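Local coordinates for protein cellulosomal scaffoldin (Bacteroides cellulosolvens, PDB 2XBT) that is a cellulosome scaffold protein, represented here by its family 3b carbohydrate-binding module, a beta-sandwich domain that probably binds cellulose, at residues A[42-53]-A[84-95]. Sequence-based numbering, arbitrary orientation.
With NO3 (nitrate ion), chain B.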
ATOM      1  N   LEU A  42      -5.036 -10.758  -8.627  1.00 21.12           N
ATOM      2  CA  LEU A  42      -4.991  -9.460  -7.969  1.00 21.31           C
ATOM      3  C   LEU A  42      -6.232  -9.165  -7.140  1.00 22.81           C
ATOM      4  O   LEU A  42      -6.170  -8.375  -6.201  1.00 21.24           O
ATOM      5  CB  LEU A  42      -4.748  -8.330  -8.962  1.00 22.19           C
ATOM      6  CG  LEU A  42      -3.355  -8.289  -9.580  1.00 21.69           C
ATOM      7  CD1 LEU A  42      -3.301  -7.151 -10.579  1.00 29.12           C
ATOM      8  CD2 LEU A  42      -2.307  -8.103  -8.480  1.00 25.19           C
ATOM      9  N   SER A  43      -7.353  -9.797  -7.473  1.00 19.42           N
ATOM     10  CA  SER A  43      -8.587  -9.556  -6.714  1.00 22.99           C
ATOM     11  C   SER A  43      -8.480 -10.078  -5.283  1.00 23.70           C
ATOM     12  O   SER A  43      -9.315  -9.754  -4.428  1.00 23.29           O
ATOM     13  CB  SER A  43      -9.791 -10.189  -7.414  1.00 26.35           C
ATOM     14  OG  SER A  43      -9.783 -11.601  -7.265  1.00 25.70           O
ATOM     15  N   LYS A  44      -7.448 -10.878  -5.018  1.00 21.04           N
ATOM     16  CA  LYS A  44      -7.238 -11.424  -3.684  1.00 22.09           C
ATOM     17  C   LYS A  44      -6.174 -10.684  -2.893  1.00 21.06           C
ATOM     18  O   LYS A  44      -5.861 -11.066  -1.780  1.00 19.77           O
ATOM     19  CB  LYS A  44      -6.884 -12.905  -3.752  1.00 25.07           C
ATOM     20  CG  LYS A  44      -7.995 -13.757  -4.319  1.00 27.29           C
ATOM     21  CD  LYS A  44      -7.582 -15.215  -4.340  1.00 35.59           C
ATOM     22  CE  LYS A  44      -8.767 -16.095  -4.683  1.00 44.37           C
ATOM     23  NZ  LYS A  44      -9.367 -15.649  -5.958  1.00 41.02           N
ATOM     24  N   ILE A  45      -5.626  -9.625  -3.472  1.00 18.44           N
ATOM     25  CA  ILE A  45      -4.597  -8.842  -2.799  1.00 19.23           C
ATOM     26  C   ILE A  45      -5.218  -7.654  -2.060  1.00 20.16           C
ATOM     27  O   ILE A  45      -6.063  -6.946  -2.602  1.00 20.49           O
ATOM     28  CB  ILE A  45      -3.589  -8.284  -3.815  1.00 20.41           C
ATOM     29  CG1 ILE A  45      -2.703  -9.398  -4.405  1.00 21.66           C
ATOM     30  CG2 ILE A  45      -2.744  -7.176  -3.184  1.00 18.95           C
ATOM     31  CD1 ILE A  45      -1.593  -9.867  -3.485  1.00 18.26           C
ATOM     32  N   THR A  46      -4.794  -7.441  -0.819  1.00 17.74           N
ATOM     33  CA  THR A  46      -5.079  -6.191  -0.122  1.00 18.58           C
ATOM     34  C   THR A  46      -3.783  -5.612   0.405  1.00 21.98           C
ATOM     35  O   THR A  46      -2.819  -6.348   0.698  1.00 18.58           O
ATOM     36  CB  THR A  46      -6.079  -6.384   1.041  1.00 23.34           C
ATOM     37  OG1 THR A  46      -5.639  -7.456   1.879  1.00 27.20           O
ATOM     38  CG2 THR A  46      -7.426  -6.740   0.488  1.00 26.40           C
ATOM     39  N   ILE A  47      -3.739  -4.284   0.496  1.00 20.41           N
ATOM     40  CA  ILE A  47      -2.568  -3.602   1.013  1.00 18.23           C
ATOM     41  C   ILE A  47      -3.023  -2.685   2.124  1.00 17.98           C
ATOM     42  O   ILE A  47      -4.053  -2.029   1.990  1.00 18.56           O
ATOM     43  CB  ILE A  47      -1.903  -2.795  -0.087  1.00 18.80           C
ATOM     44  CG1 ILE A  47      -1.426  -3.746  -1.181  1.00 17.23           C
ATOM     45  CG2 ILE A  47      -0.704  -1.997   0.472  1.00 17.56           C
ATOM     46  CD1 ILE A  47      -0.972  -3.038  -2.451  1.00 17.38           C
ATOM     47  N   ARG A  48      -2.283  -2.649   3.231  1.00 16.65           N
ATOM     48  CA  ARG A  48      -2.662  -1.745   4.316  1.00 17.23           C
ATOM     49  C   ARG A  48      -1.542  -0.785   4.625  1.00 15.26           C
ATOM     50  O   ARG A  48      -0.386  -1.184   4.786  1.00 17.05           O
ATOM     51  CB  ARG A  48      -3.038  -2.514   5.584  1.00 18.87           C
ATOM     52  CG  ARG A  48      -4.245  -3.421   5.399  1.00 18.55           C
ATOM     53  CD  ARG A  48      -4.563  -4.194   6.676  1.00 21.12           C
ATOM     54  NE  ARG A  48      -5.842  -4.873   6.536  1.00 23.91           N
ATOM     55  CZ  ARG A  48      -6.525  -5.443   7.521  1.00 31.44           C
ATOM     56  NH1 ARG A  48      -6.071  -5.422   8.766  1.00 31.12           N
ATOM     57  NH2 ARG A  48      -7.684  -6.028   7.256  1.00 33.13           N
ATOM     58  N   TYR A  49      -1.908   0.488   4.709  1.00 17.67           N
ATOM     59  CA  TYR A  49      -1.005   1.563   5.064  1.00 16.27           C
ATOM     60  C   TYR A  49      -1.563   2.097   6.366  1.00 15.06           C
ATOM     61  O   TYR A  49      -2.702   2.549   6.410  1.00 15.43           O
ATOM     62  CB  TYR A  49      -1.068   2.662   4.006  1.00 17.18           C
ATOM     63  CG  TYR A  49      -0.075   3.788   4.198  1.00 18.42           C
ATOM     64  CD1 TYR A  49       1.128   3.809   3.495  1.00 18.41           C
ATOM     65  CD2 TYR A  49      -0.349   4.847   5.063  1.00 19.35           C
ATOM     66  CE1 TYR A  49       2.038   4.850   3.653  1.00 17.68           C
ATOM     67  CE2 TYR A  49       0.556   5.893   5.232  1.00 16.20           C
ATOM     68  CZ  TYR A  49       1.746   5.889   4.526  1.00 18.84           C
ATOM     69  OH  TYR A  49       2.662   6.919   4.660  1.00 21.72           O
ATOM     70  N   PHE A  50      -0.757   2.020   7.417  1.00 17.37           N
ATOM     71  CA  PHE A  50      -1.220   2.307   8.774  1.00 19.08           C
ATOM     72  C   PHE A  50      -0.854   3.725   9.160  1.00 19.68           C
ATOM     73  O   PHE A  50       0.246   4.191   8.856  1.00 18.48           O
ATOM     74  CB  PHE A  50      -0.588   1.342   9.754  1.00 16.99           C
ATOM     75  CG  PHE A  50      -0.857  -0.106   9.417  1.00 19.11           C
ATOM     76  CD1 PHE A  50      -2.013  -0.720   9.867  1.00 20.07           C
ATOM     77  CD2 PHE A  50       0.048  -0.831   8.666  1.00 19.00           C
ATOM     78  CE1 PHE A  50      -2.277  -2.055   9.567  1.00 20.18           C
ATOM     79  CE2 PHE A  50      -0.206  -2.178   8.343  1.00 18.80           C
ATOM     80  CZ  PHE A  50      -1.374  -2.778   8.810  1.00 20.21           C
ATOM     81  N   TYR A  51      -1.780   4.402   9.828  1.00 18.68           N
ATOM     82  CA  TYR A  51      -1.597   5.821  10.110  1.00 21.30           C
ATOM     83  C   TYR A  51      -2.376   6.252  11.345  1.00 21.61           C
ATOM     84  O   TYR A  51      -3.169   5.499  11.896  1.00 20.05           O
ATOM     85  CB  TYR A  51      -2.033   6.678   8.910  1.00 21.26           C
ATOM     86  CG  TYR A  51      -3.537   6.691   8.687  1.00 21.60           C
ATOM     87  CD1 TYR A  51      -4.316   7.731   9.163  1.00 20.14           C
ATOM     88  CD2 TYR A  51      -4.177   5.652   7.997  1.00 22.03           C
ATOM     89  CE1 TYR A  51      -5.693   7.751   8.960  1.00 21.80           C
ATOM     90  CE2 TYR A  51      -5.553   5.662   7.792  1.00 18.08           C
ATOM     91  CZ  TYR A  51      -6.300   6.716   8.276  1.00 25.50           C
ATOM     92  OH  TYR A  51      -7.660   6.747   8.086  1.00 22.96           O
ATOM     93  N   THR A  52      -2.153   7.494  11.752  1.00 20.68           N
ATOM     94  CA  THR A  52      -2.773   8.024  12.951  1.00 23.37           C
ATOM     95  C   THR A  52      -3.684   9.157  12.556  1.00 27.06           C
ATOM     96  O   THR A  52      -3.283  10.072  11.829  1.00 25.85           O
ATOM     97  CB  THR A  52      -1.731   8.582  13.926  1.00 25.16           C
ATOM     98  OG1 THR A  52      -0.937   7.513  14.443  1.00 26.04           O
ATOM     99  CG2 THR A  52      -2.425   9.318  15.080  1.00 29.64           C
ATOM    100  N   SER A  53      -4.921   9.085  13.008  1.00 26.47           N
ATOM    101  CA  SER A  53      -5.893  10.098  12.661  1.00 31.82           C
ATOM    102  C   SER A  53      -5.894  11.218  13.677  1.00 43.33           C
ATOM    103  O   SER A  53      -6.340  11.049  14.812  1.00 43.12           O
ATOM    104  CB  SER A  53      -7.301   9.526  12.572  1.00 37.84           C
ATOM    105  OG  SER A  53      -8.212  10.560  12.241  1.00 38.18           O
ATOM    106  N   LYS A  84       1.876   4.466  16.966  1.00 22.18           N
ATOM    107  CA  LYS A  84       1.949   5.212  15.705  1.00 21.51           C
ATOM    108  C   LYS A  84       0.798   4.942  14.716  1.00 24.50           C
ATOM    109  O   LYS A  84       0.887   5.304  13.541  1.00 21.90           O
ATOM    110  CB  LYS A  84       3.297   4.965  15.029  1.00 23.24           C
ATOM    111  CG  LYS A  84       4.473   5.585  15.785  1.00 23.51           C
ATOM    112  CD  LYS A  84       5.775   5.422  15.046  1.00 24.51           C
ATOM    113  CE  LYS A  84       5.931   6.485  13.969  1.00 25.61           C
ATOM    114  NZ  LYS A  84       7.194   6.300  13.184  1.00 26.76           N
ATOM    115  N   ALA A  85      -0.295   4.341  15.181  1.00 22.69           N
ATOM    116  CA  ALA A  85      -1.410   4.072  14.274  1.00 22.63           C
ATOM    117  C   ALA A  85      -2.683   3.738  15.000  1.00 22.49           C
ATOM    118  O   ALA A  85      -2.705   2.831  15.828  1.00 25.57           O
ATOM    119  CB  ALA A  85      -1.059   2.927  13.315  1.00 19.29           C
ATOM    120  N   ASN A  86      -3.746   4.457  14.666  1.00 23.44           N
ATOM    121  CA  ASN A  86      -5.079   4.090  15.138  1.00 26.71           C
ATOM    122  C   ASN A  86      -6.036   3.790  13.978  1.00 26.36           C
ATOM    123  O   ASN A  86      -7.220   3.513  14.182  1.00 25.02           O
ATOM    124  CB  ASN A  86      -5.646   5.140  16.101  1.00 26.46           C
ATOM    125  CG  ASN A  86      -5.828   6.512  15.452  1.00 27.41           C
ATOM    126  OD1 ASN A  86      -5.348   6.772  14.351  1.00 26.40           O
ATOM    127  ND2 ASN A  86      -6.520   7.402  16.152  1.00 29.21           N
ATOM    128  N   LYS A  87      -5.500   3.851  12.758  1.00 23.43           N
ATOM    129  CA  LYS A  87      -6.264   3.573  11.556  1.00 22.22           C
ATOM    130  C   LYS A  87      -5.396   2.880  10.516  1.00 20.72           C
ATOM    131  O   LYS A  87      -4.174   2.818  10.647  1.00 20.23           O
ATOM    132  CB  LYS A  87      -6.784   4.868  10.921  1.00 21.35           C
ATOM    133  CG  LYS A  87      -7.523   5.835  11.860  1.00 28.75           C
ATOM    134  CD  LYS A  87      -9.027   5.614  11.868  1.00 30.07           C
ATOM    135  CE  LYS A  87      -9.720   6.697  12.691  1.00 38.58           C
ATOM    136  NZ  LYS A  87     -11.174   6.433  12.907  1.00 39.20           N
ATOM    137  N   TYR A  88      -6.044   2.366   9.475  1.00 23.17           N
ATOM    138  CA  TYR A  88      -5.330   1.954   8.275  1.00 18.99           C
ATOM    139  C   TYR A  88      -6.165   2.201   7.035  1.00 20.02           C
ATOM    140  O   TYR A  88      -7.394   2.141   7.077  1.00 19.94           O
ATOM    141  CB  TYR A  88      -4.888   0.497   8.328  1.00 19.75           C
ATOM    142  CG  TYR A  88      -6.007  -0.496   8.457  1.00 22.07           C
ATOM    143  CD1 TYR A  88      -6.521  -1.153   7.329  1.00 24.44           C
ATOM    144  CD2 TYR A  88      -6.564  -0.776   9.692  1.00 23.07           C
ATOM    145  CE1 TYR A  88      -7.569  -2.081   7.452  1.00 22.55           C
ATOM    146  CE2 TYR A  88      -7.590  -1.689   9.826  1.00 29.60           C
ATOM    147  CZ  TYR A  88      -8.092  -2.337   8.702  1.00 30.19           C
ATOM    148  OH  TYR A  88      -9.118  -3.234   8.845  1.00 31.82           O
ATOM    149  N   ILE A  89      -5.484   2.531   5.947  1.00 17.14           N
ATOM    150  CA  ILE A  89      -6.103   2.539   4.638  1.00 20.08           C
ATOM    151  C   ILE A  89      -5.963   1.105   4.139  1.00 17.43           C
ATOM    152  O   ILE A  89      -4.879   0.523   4.242  1.00 19.47           O
ATOM    153  CB  ILE A  89      -5.328   3.423   3.665  1.00 20.56           C
ATOM    154  CG1 ILE A  89      -5.114   4.813   4.266  1.00 25.43           C
ATOM    155  CG2 ILE A  89      -6.063   3.516   2.321  1.00 23.47           C
ATOM    156  CD1 ILE A  89      -3.952   5.529   3.677  1.00 26.72           C
ATOM    157  N   GLU A  90      -7.036   0.559   3.579  1.00 19.74           N
ATOM    158  CA  GLU A  90      -6.952  -0.736   2.910  1.00 18.51           C
ATOM    159  C   GLU A  90      -7.231  -0.563   1.440  1.00 19.77           C
ATOM    160  O   GLU A  90      -8.323  -0.140   1.052  1.00 19.78           O
ATOM    161  CB  GLU A  90      -7.938  -1.749   3.495  1.00 20.80           C
ATOM    162  CG  GLU A  90      -7.838  -3.119   2.820  1.00 22.32           C
ATOM    163  CD  GLU A  90      -8.562  -4.201   3.599  1.00 33.49           C
ATOM    164  OE1 GLU A  90      -9.774  -4.384   3.373  1.00 35.26           O
ATOM    165  OE2 GLU A  90      -7.920  -4.863   4.439  1.00 34.31           O
ATOM    166  N   ILE A  91      -6.238  -0.912   0.634  1.00 17.78           N
ATOM    167  CA  ILE A  91      -6.356  -0.827  -0.813  1.00 19.56           C
ATOM    168  C   ILE A  91      -6.646  -2.214  -1.372  1.00 21.16           C
ATOM    169  O   ILE A  91      -5.955  -3.185  -1.055  1.00 19.04           O
ATOM    170  CB  ILE A  91      -5.075  -0.230  -1.412  1.00 19.34           C
ATOM    171  CG1 ILE A  91      -4.875   1.198  -0.892  1.00 21.66           C
ATOM    172  CG2 ILE A  91      -5.116  -0.238  -2.940  1.00 23.07           C
ATOM    173  CD1 ILE A  91      -3.527   1.767  -1.225  1.00 23.21           C
ATOM    174  N   LYS A  92      -7.688  -2.309  -2.191  1.00 19.56           N
ATOM    175  CA  LYS A  92      -8.066  -3.584  -2.772  1.00 24.50           C
ATOM    176  C   LYS A  92      -7.941  -3.471  -4.271  1.00 25.36           C
ATOM    177  O   LYS A  92      -8.352  -2.476  -4.849  1.00 24.06           O
ATOM    178  CB  LYS A  92      -9.510  -3.930  -2.424  1.00 30.53           C
ATOM    179  CG  LYS A  92      -9.725  -4.523  -1.044  1.00 30.14           C
ATOM    180  CD  LYS A  92     -11.142  -5.079  -0.951  1.00 40.76           C
ATOM    181  CE  LYS A  92     -11.401  -5.778   0.378  1.00 44.16           C
ATOM    182  NZ  LYS A  92     -10.506  -6.950   0.557  1.00 46.17           N
ATOM    183  N   LEU A  93      -7.350  -4.482  -4.895  1.00 24.13           N
ATOM    184  CA  LEU A  93      -7.232  -4.519  -6.342  1.00 27.47           C
ATOM    185  C   LEU A  93      -8.409  -5.325  -6.850  1.00 27.36           C
ATOM    186  O   LEU A  93      -8.830  -6.271  -6.200  1.00 29.91           O
ATOM    187  CB  LEU A  93      -5.904  -5.153  -6.734  1.00 23.70           C
ATOM    188  CG  LEU A  93      -4.719  -4.352  -6.187  1.00 27.95           C
ATOM    189  CD1 LEU A  93      -3.404  -5.042  -6.504  1.00 26.54           C
ATOM    190  CD2 LEU A  93      -4.739  -2.932  -6.756  1.00 32.21           C
ATOM    191  N   ALA A  94      -8.975  -4.924  -7.983  1.00 32.31           N
ATOM    192  CA  ALA A  94     -10.261  -5.480  -8.397  1.00 31.23           C
ATOM    193  C   ALA A  94     -10.139  -6.661  -9.347  1.00 31.58           C
ATOM    194  O   ALA A  94     -10.930  -7.604  -9.276  1.00 34.94           O
ATOM    195  CB  ALA A  94     -11.157  -4.397  -9.004  1.00 28.26           C
ATOM    196  N   SER A  95      -9.160  -6.615 -10.238  1.00 26.94           N
ATOM    197  CA  SER A  95      -9.096  -7.614 -11.290  1.00 32.87           C
ATOM    198  C   SER A  95      -7.694  -7.845 -11.826  1.00 31.51           C
ATOM    199  O   SER A  95      -6.768  -7.102 -11.519  1.00 30.22           O
ATOM    200  CB  SER A  95      -9.992  -7.196 -12.453  1.00 35.77           C
ATOM    201  OG  SER A  95      -9.437  -6.080 -13.133  1.00 38.60           O
TER
HETATM  202  N   NO3 B1161      -8.547  -7.835   9.988  1.00 47.55           N
HETATM  203  O1  NO3 B1161      -8.656  -9.084   9.367  1.00 54.57           O
HETATM  204  O2  NO3 B1161      -9.528  -6.858   9.764  1.00 50.62           O
HETATM  205  O3  NO3 B1161      -7.458  -7.573  10.829  1.00 50.14           O
HETATM  206  O   HOH W   1     -11.197  -7.190  -4.925  1.00 39.76           O
HETATM  207  O   HOH W   2      -9.550  -8.701  -1.673  1.00 40.47           O
HETATM  208  O   HOH W   3      -8.389  -7.399  -3.516  1.00 35.56           O
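Ile47, Tyr49 and Tyr51 exchange paired backbone hydrogen bonds with Ile91, Ile89 and Lys87, joining strands 45-51 and 87-93 antiparallel at 157°; Asn86 and Lys87 together face Tyr51 in a classic beta bulge. From the bulge, Asn86 OD1 accepts the Ser53 N-H on an in-plane lone pair, 2.7 Å from Ser53 N. On the face carrying Thr46, Arg48, Phe50, Tyr88 and Glu90, Arg48, extended from CG to NE, grips Glu90 side-on: Glu90 OE2 receives Arg48 NE at 3.0 Å and NH2 at 3.1 Å. The Tyr88 ring lies over one guanidinium face, planes 21° apart, with Tyr88 CE1 3.4 Å from Arg48 NE, while a nitrate ion, probably from the crystallisation liquor, accepts weak bonds from NH1 and NH2. Replacing Arg48 by alanine would probably leave Glu90 only its long Lys92 pairing here and uncover the Tyr88 ring face. On the other face, with CG between the backbone N and the carbonyl carbon (chi1 70°), the Tyr51 ring turns across to Lys87, whose CB sits over it in a CH-pi contact, 3.6 Å from the centroid; Ile89 CG1 touches Tyr51 CE2 at 3.7 Å. Ile47 and Tyr49 pack on strand 22-34 of the opposing sheet, in the sandwich core, while strands 71-82 and 147-150 flank the pair within its own sheet.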